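PDB 2PC1: acetyltransferase, GNAT family from Streptococcus agalactiae 2603V/R, which probably transfers an acyl group, most likely acetyl from acetyl-CoA as in other GNAT enzymes. Local coordinates for residues W104-F114 and L136-C147. Numbering follows the deposited sequence.
Sequences WLHDNHRYLTF and LIEGHKGPDFRC
Trp-104 spreads one indole face over Arg-146: Arg-146 NH1 lies 3.3 Å from Trp-104 CD2, the guanidinium makes a cation-pi contact with the five-membered ring, and Arg-146 CD a CH-pi contact with the six-membered ring. So broad and flat a residue shields both charged tip and aliphatic shaft. His-106 brings CE1 to 3.2 Å from Asp-144 OD2, and its ND1 accepts from Asn-108 N. A water links Asn-108 O to Arg-146 NH1; another joins Arg-110 O to Asp-144 OD2.

Tyr-111 covers the opposite side of Arg-146, its flat ring matching the planar guanidinium in a stack (planes 14° apart), with Arg-146 CD over the ring centre. Asp-144 offers two oxygens to two N-H groups: Arg-146 NE bonds to Asp-144 OD1 and NH2 to OD2 (2.8 Å), a salt bridge that fixes the guanidinium's rotation and would partly offset its buried charge. Here begins the parallel pairing within the beta-alpha-beta unit of strand 111-119, helix 127-139 and strand 144-149, part of the GNAT fold. Leu-112 N donates to Asp-144 O (2.9 Å), and Leu-112 O accepts from Arg-146 N (2.7 Å).

Apolar residues fill the buried, helix-facing side of the sheet: Leu-112 CD1 packs against Phe-145 CE2 (3.5 Å) and His-140 CB. Phe-114, CG anti to its carbonyl carbon (chi1 -61°), reaches the last turn of helix 127-139, CZ touching Leu-136 CB (3.8 Å), Ile-137 CG1 and Phe-145 CD2.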
loop_
_atom_site.group_PDB
_atom_site.type_symbol
_atom_site.label_atom_id
_atom_site.label_comp_id
_atom_site.label_asym_id
_atom_site.label_seq_id
_atom_site.Cartn_x
_atom_site.Cartn_y
_atom_site.Cartn_z
ATOM N N TRP A 104 -12.176 -13.659 -5.704
ATOM C CA TRP A 104 -10.855 -13.858 -5.120
ATOM C C TRP A 104 -10.336 -15.247 -5.473
ATOM O O TRP A 104 -11.106 -16.155 -5.866
ATOM C CB TRP A 104 -10.923 -13.676 -3.615
ATOM C CG TRP A 104 -11.252 -12.295 -3.168
ATOM C CD1 TRP A 104 -12.434 -11.842 -2.627
ATOM C CD2 TRP A 104 -10.396 -11.170 -3.231
ATOM N NE1 TRP A 104 -12.345 -10.515 -2.341
ATOM C CE2 TRP A 104 -11.107 -10.062 -2.717
ATOM C CE3 TRP A 104 -9.079 -10.984 -3.665
ATOM C CZ2 TRP A 104 -10.539 -8.795 -2.617
ATOM C CZ3 TRP A 104 -8.526 -9.739 -3.554
ATOM C CH2 TRP A 104 -9.261 -8.656 -3.029
ATOM N N LEU A 105 -9.025 -15.437 -5.357
ATOM C CA LEU A 105 -8.422 -16.719 -5.644
ATOM C C LEU A 105 -8.935 -17.771 -4.680
ATOM O O LEU A 105 -9.032 -18.937 -5.041
ATOM C CB LEU A 105 -6.907 -16.616 -5.549
ATOM C CG LEU A 105 -6.253 -15.612 -6.485
ATOM C CD1 LEU A 105 -4.764 -15.606 -6.227
ATOM C CD2 LEU A 105 -6.542 -15.936 -7.922
ATOM N N HIS A 106 -9.182 -17.358 -3.440
ATOM C CA HIS A 106 -9.902 -18.147 -2.429
ATOM C C HIS A 106 -10.504 -17.172 -1.432
ATOM O O HIS A 106 -10.030 -16.034 -1.327
ATOM C CB HIS A 106 -9.043 -19.256 -1.738
ATOM C CG HIS A 106 -7.963 -18.751 -0.818
ATOM N ND1 HIS A 106 -8.225 -18.062 0.352
ATOM C CD2 HIS A 106 -6.615 -18.881 -0.870
ATOM C CE1 HIS A 106 -7.084 -17.758 0.954
ATOM N NE2 HIS A 106 -6.093 -18.236 0.226
ATOM N N ASP A 107 -11.469 -17.650 -0.633
ATOM C CA ASP A 107 -12.290 -16.754 0.179
ATOM C C ASP A 107 -11.961 -16.786 1.671
ATOM O O ASP A 107 -12.820 -16.539 2.506
ATOM C CB ASP A 107 -13.778 -17.054 -0.037
ATOM C CG ASP A 107 -14.671 -15.867 0.313
ATOM O OD1 ASP A 107 -14.158 -14.724 0.372
ATOM O OD2 ASP A 107 -15.883 -16.075 0.530
ATOM N N ASN A 108 -10.708 -17.059 2.017
ATOM C CA ASN A 108 -10.344 -17.003 3.427
ATOM C C ASN A 108 -10.652 -15.607 3.999
ATOM O O ASN A 108 -10.557 -14.585 3.320
ATOM C CB ASN A 108 -8.887 -17.394 3.669
ATOM C CG ASN A 108 -8.608 -17.768 5.128
ATOM O OD1 ASN A 108 -8.434 -16.907 5.988
ATOM N ND2 ASN A 108 -8.581 -19.068 5.412
ATOM N N HIS A 109 -11.077 -15.593 5.245
ATOM C CA HIS A 109 -11.491 -14.382 5.929
ATOM C C HIS A 109 -10.313 -13.513 6.343
ATOM O O HIS A 109 -10.426 -12.303 6.393
ATOM C CB HIS A 109 -12.257 -14.797 7.190
ATOM C CG HIS A 109 -12.861 -13.662 7.944
ATOM N ND1 HIS A 109 -14.121 -13.181 7.662
ATOM C CD2 HIS A 109 -12.379 -12.897 8.947
ATOM C CE1 HIS A 109 -14.395 -12.183 8.479
ATOM N NE2 HIS A 109 -13.356 -11.986 9.267
ATOM N N ARG A 110 -9.183 -14.117 6.664
ATOM C CA ARG A 110 -8.075 -13.383 7.268
ATOM C C ARG A 110 -6.933 -13.319 6.291
ATOM O O ARG A 110 -6.526 -14.337 5.742
ATOM C CB ARG A 110 -7.595 -14.098 8.514
ATOM C CG ARG A 110 -6.390 -13.483 9.140
ATOM C CD ARG A 110 -5.886 -14.314 10.279
ATOM N NE ARG A 110 -4.814 -13.620 10.953
ATOM C CZ ARG A 110 -4.187 -14.091 12.018
ATOM N NH1 ARG A 110 -4.544 -15.258 12.530
ATOM N NH2 ARG A 110 -3.223 -13.395 12.569
ATOM N N TYR A 111 -6.444 -12.119 6.036
ATOM C CA TYR A 111 -5.343 -11.914 5.079
ATOM C C TYR A 111 -4.600 -10.643 5.444
ATOM O O TYR A 111 -4.999 -9.945 6.340
ATOM C CB TYR A 111 -5.881 -11.910 3.624
ATOM C CG TYR A 111 -7.175 -11.163 3.476
ATOM C CD1 TYR A 111 -7.202 -9.782 3.417
ATOM C CD2 TYR A 111 -8.386 -11.836 3.409
ATOM C CE1 TYR A 111 -8.407 -9.094 3.344
ATOM C CE2 TYR A 111 -9.570 -11.167 3.348
ATOM C CZ TYR A 111 -9.570 -9.790 3.275
ATOM O OH TYR A 111 -10.769 -9.113 3.209
ATOM N N LEU A 112 -3.517 -10.378 4.745
ATOM C CA LEU A 112 -2.776 -9.116 4.893
ATOM C C LEU A 112 -3.161 -8.191 3.784
ATOM O O LEU A 112 -3.153 -8.587 2.626
ATOM C CB LEU A 112 -1.271 -9.385 4.855
ATOM C CG LEU A 112 -0.734 -10.096 6.076
ATOM C CD1 LEU A 112 0.677 -10.583 5.815
ATOM C CD2 LEU A 112 -0.735 -9.178 7.289
ATOM N N THR A 113 -3.495 -6.969 4.125
ATOM C CA THR A 113 -3.829 -5.974 3.133
ATOM C C THR A 113 -2.875 -4.793 3.263
ATOM O O THR A 113 -2.529 -4.394 4.371
ATOM C CB THR A 113 -5.304 -5.485 3.285
ATOM O OG1 THR A 113 -6.182 -6.625 3.377
ATOM C CG2 THR A 113 -5.708 -4.624 2.095
ATOM N N PHE A 114 -2.454 -4.248 2.137
ATOM C CA PHE A 114 -1.655 -3.040 2.121
ATOM C C PHE A 114 -2.525 -1.890 1.690
ATOM O O PHE A 114 -3.205 -1.999 0.688
ATOM C CB PHE A 114 -0.477 -3.135 1.128
ATOM C CG PHE A 114 0.533 -4.230 1.405
ATOM C CD1 PHE A 114 0.596 -4.944 2.586
ATOM C CD2 PHE A 114 1.441 -4.565 0.396
ATOM C CE1 PHE A 114 1.545 -5.939 2.760
ATOM C CE2 PHE A 114 2.395 -5.557 0.579
ATOM C CZ PHE A 114 2.451 -6.237 1.741
ATOM N N LEU A 136 8.212 -6.170 2.464
ATOM C CA LEU A 136 7.062 -6.423 3.353
ATOM C C LEU A 136 6.504 -7.823 3.159
ATOM O O LEU A 136 6.174 -8.498 4.124
ATOM C CB LEU A 136 5.937 -5.424 3.106
ATOM C CG LEU A 136 6.237 -3.994 3.534
ATOM C CD1 LEU A 136 5.098 -3.091 3.076
ATOM C CD2 LEU A 136 6.441 -3.895 5.051
ATOM N N ILE A 137 6.411 -8.265 1.914
ATOM C CA ILE A 137 5.899 -9.617 1.636
ATOM C C ILE A 137 6.865 -10.659 2.188
ATOM O O ILE A 137 6.454 -11.616 2.812
ATOM C CB ILE A 137 5.687 -9.815 0.128
ATOM C CG1 ILE A 137 4.544 -8.922 -0.349
ATOM C CG2 ILE A 137 5.383 -11.292 -0.184
ATOM C CD1 ILE A 137 4.491 -8.695 -1.827
ATOM N N GLU A 138 8.156 -10.467 1.972
ATOM C CA GLU A 138 9.144 -11.430 2.495
ATOM C C GLU A 138 9.114 -11.486 4.011
ATOM O O GLU A 138 9.234 -12.566 4.590
ATOM C CB GLU A 138 10.529 -11.065 2.013
ATOM C CG GLU A 138 10.671 -11.046 0.493
ATOM C CD GLU A 138 11.204 -12.311 -0.101
ATOM O OE1 GLU A 138 11.281 -13.334 0.622
ATOM O OE2 GLU A 138 11.550 -12.267 -1.304
ATOM N N GLY A 139 8.906 -10.330 4.638
ATOM C CA GLY A 139 8.927 -10.203 6.089
ATOM C C GLY A 139 7.698 -10.677 6.832
ATOM O O GLY A 139 7.699 -10.746 8.053
ATOM N N HIS A 140 6.622 -11.003 6.117
ATOM C CA HIS A 140 5.394 -11.447 6.751
ATOM C C HIS A 140 5.081 -12.862 6.307
ATOM O O HIS A 140 5.311 -13.221 5.153
ATOM C CB HIS A 140 4.234 -10.542 6.358
ATOM C CG HIS A 140 4.239 -9.226 7.061
ATOM N ND1 HIS A 140 4.988 -8.155 6.626
ATOM C CD2 HIS A 140 3.589 -8.809 8.174
ATOM C CE1 HIS A 140 4.783 -7.127 7.437
ATOM N NE2 HIS A 140 3.934 -7.497 8.383
ATOM N N LYS A 141 4.537 -13.669 7.212
ATOM C CA LYS A 141 4.198 -15.040 6.865
ATOM C C LYS A 141 3.093 -15.079 5.818
ATOM O O LYS A 141 3.164 -15.861 4.878
ATOM C CB LYS A 141 3.751 -15.850 8.084
ATOM C CG LYS A 141 3.390 -17.293 7.751
ATOM N N GLY A 142 2.078 -14.244 5.993
ATOM C CA GLY A 142 0.917 -14.298 5.108
ATOM C C GLY A 142 0.267 -15.656 5.273
ATOM O O GLY A 142 -0.038 -16.055 6.415
ATOM N N PRO A 143 0.102 -16.423 4.183
ATOM C CA PRO A 143 0.618 -16.220 2.834
ATOM C C PRO A 143 -0.282 -15.431 1.884
ATOM O O PRO A 143 0.066 -15.292 0.731
ATOM C CB PRO A 143 0.770 -17.655 2.330
ATOM C CG PRO A 143 -0.384 -18.371 2.967
ATOM C CD PRO A 143 -0.537 -17.754 4.320
ATOM N N ASP A 144 -1.409 -14.918 2.372
ATOM C CA ASP A 144 -2.422 -14.276 1.532
ATOM C C ASP A 144 -2.281 -12.774 1.677
ATOM O O ASP A 144 -2.485 -12.208 2.745
ATOM C CB ASP A 144 -3.788 -14.782 1.999
ATOM C CG ASP A 144 -4.943 -14.322 1.191
ATOM O OD1 ASP A 144 -4.809 -13.471 0.299
ATOM O OD2 ASP A 144 -6.059 -14.821 1.452
ATOM N N PHE A 145 -1.909 -12.135 0.575
ATOM C CA PHE A 145 -1.692 -10.700 0.498
ATOM C C PHE A 145 -2.675 -10.097 -0.481
ATOM O O PHE A 145 -2.823 -10.588 -1.596
ATOM C CB PHE A 145 -0.267 -10.407 0.011
ATOM C CG PHE A 145 0.786 -10.818 0.995
ATOM C CD1 PHE A 145 1.236 -12.130 1.051
ATOM C CD2 PHE A 145 1.335 -9.902 1.874
ATOM C CE1 PHE A 145 2.214 -12.518 1.947
ATOM C CE2 PHE A 145 2.318 -10.289 2.753
ATOM C CZ PHE A 145 2.724 -11.589 2.805
ATOM N N ARG A 146 -3.340 -9.029 -0.075
ATOM C CA ARG A 146 -4.309 -8.367 -0.944
ATOM C C ARG A 146 -4.057 -6.865 -1.011
ATOM O O ARG A 146 -3.442 -6.269 -0.137
ATOM C CB ARG A 146 -5.697 -8.661 -0.458
ATOM C CG ARG A 146 -5.940 -10.170 -0.416
ATOM C CD ARG A 146 -7.394 -10.537 -0.213
ATOM N NE ARG A 146 -7.466 -11.975 0.053
ATOM C CZ ARG A 146 -8.594 -12.670 0.128
ATOM N NH1 ARG A 146 -9.754 -12.082 -0.128
ATOM N NH2 ARG A 146 -8.555 -13.929 0.500
ATOM N N CYS A 147 -4.546 -6.239 -2.049
ATOM C CA CYS A 147 -4.364 -4.799 -2.268
ATOM C C CYS A 147 -5.422 -4.374 -3.236
ATOM O O CYS A 147 -5.896 -5.185 -4.041
ATOM C CB CYS A 147 -2.989 -4.520 -2.849
ATOM S SG CYS A 147 -2.478 -2.782 -2.771
HETATM O O HOH W 1 -12.013 -13.296 1.230
HETATM O O HOH W 2 -6.054 -16.080 3.883
#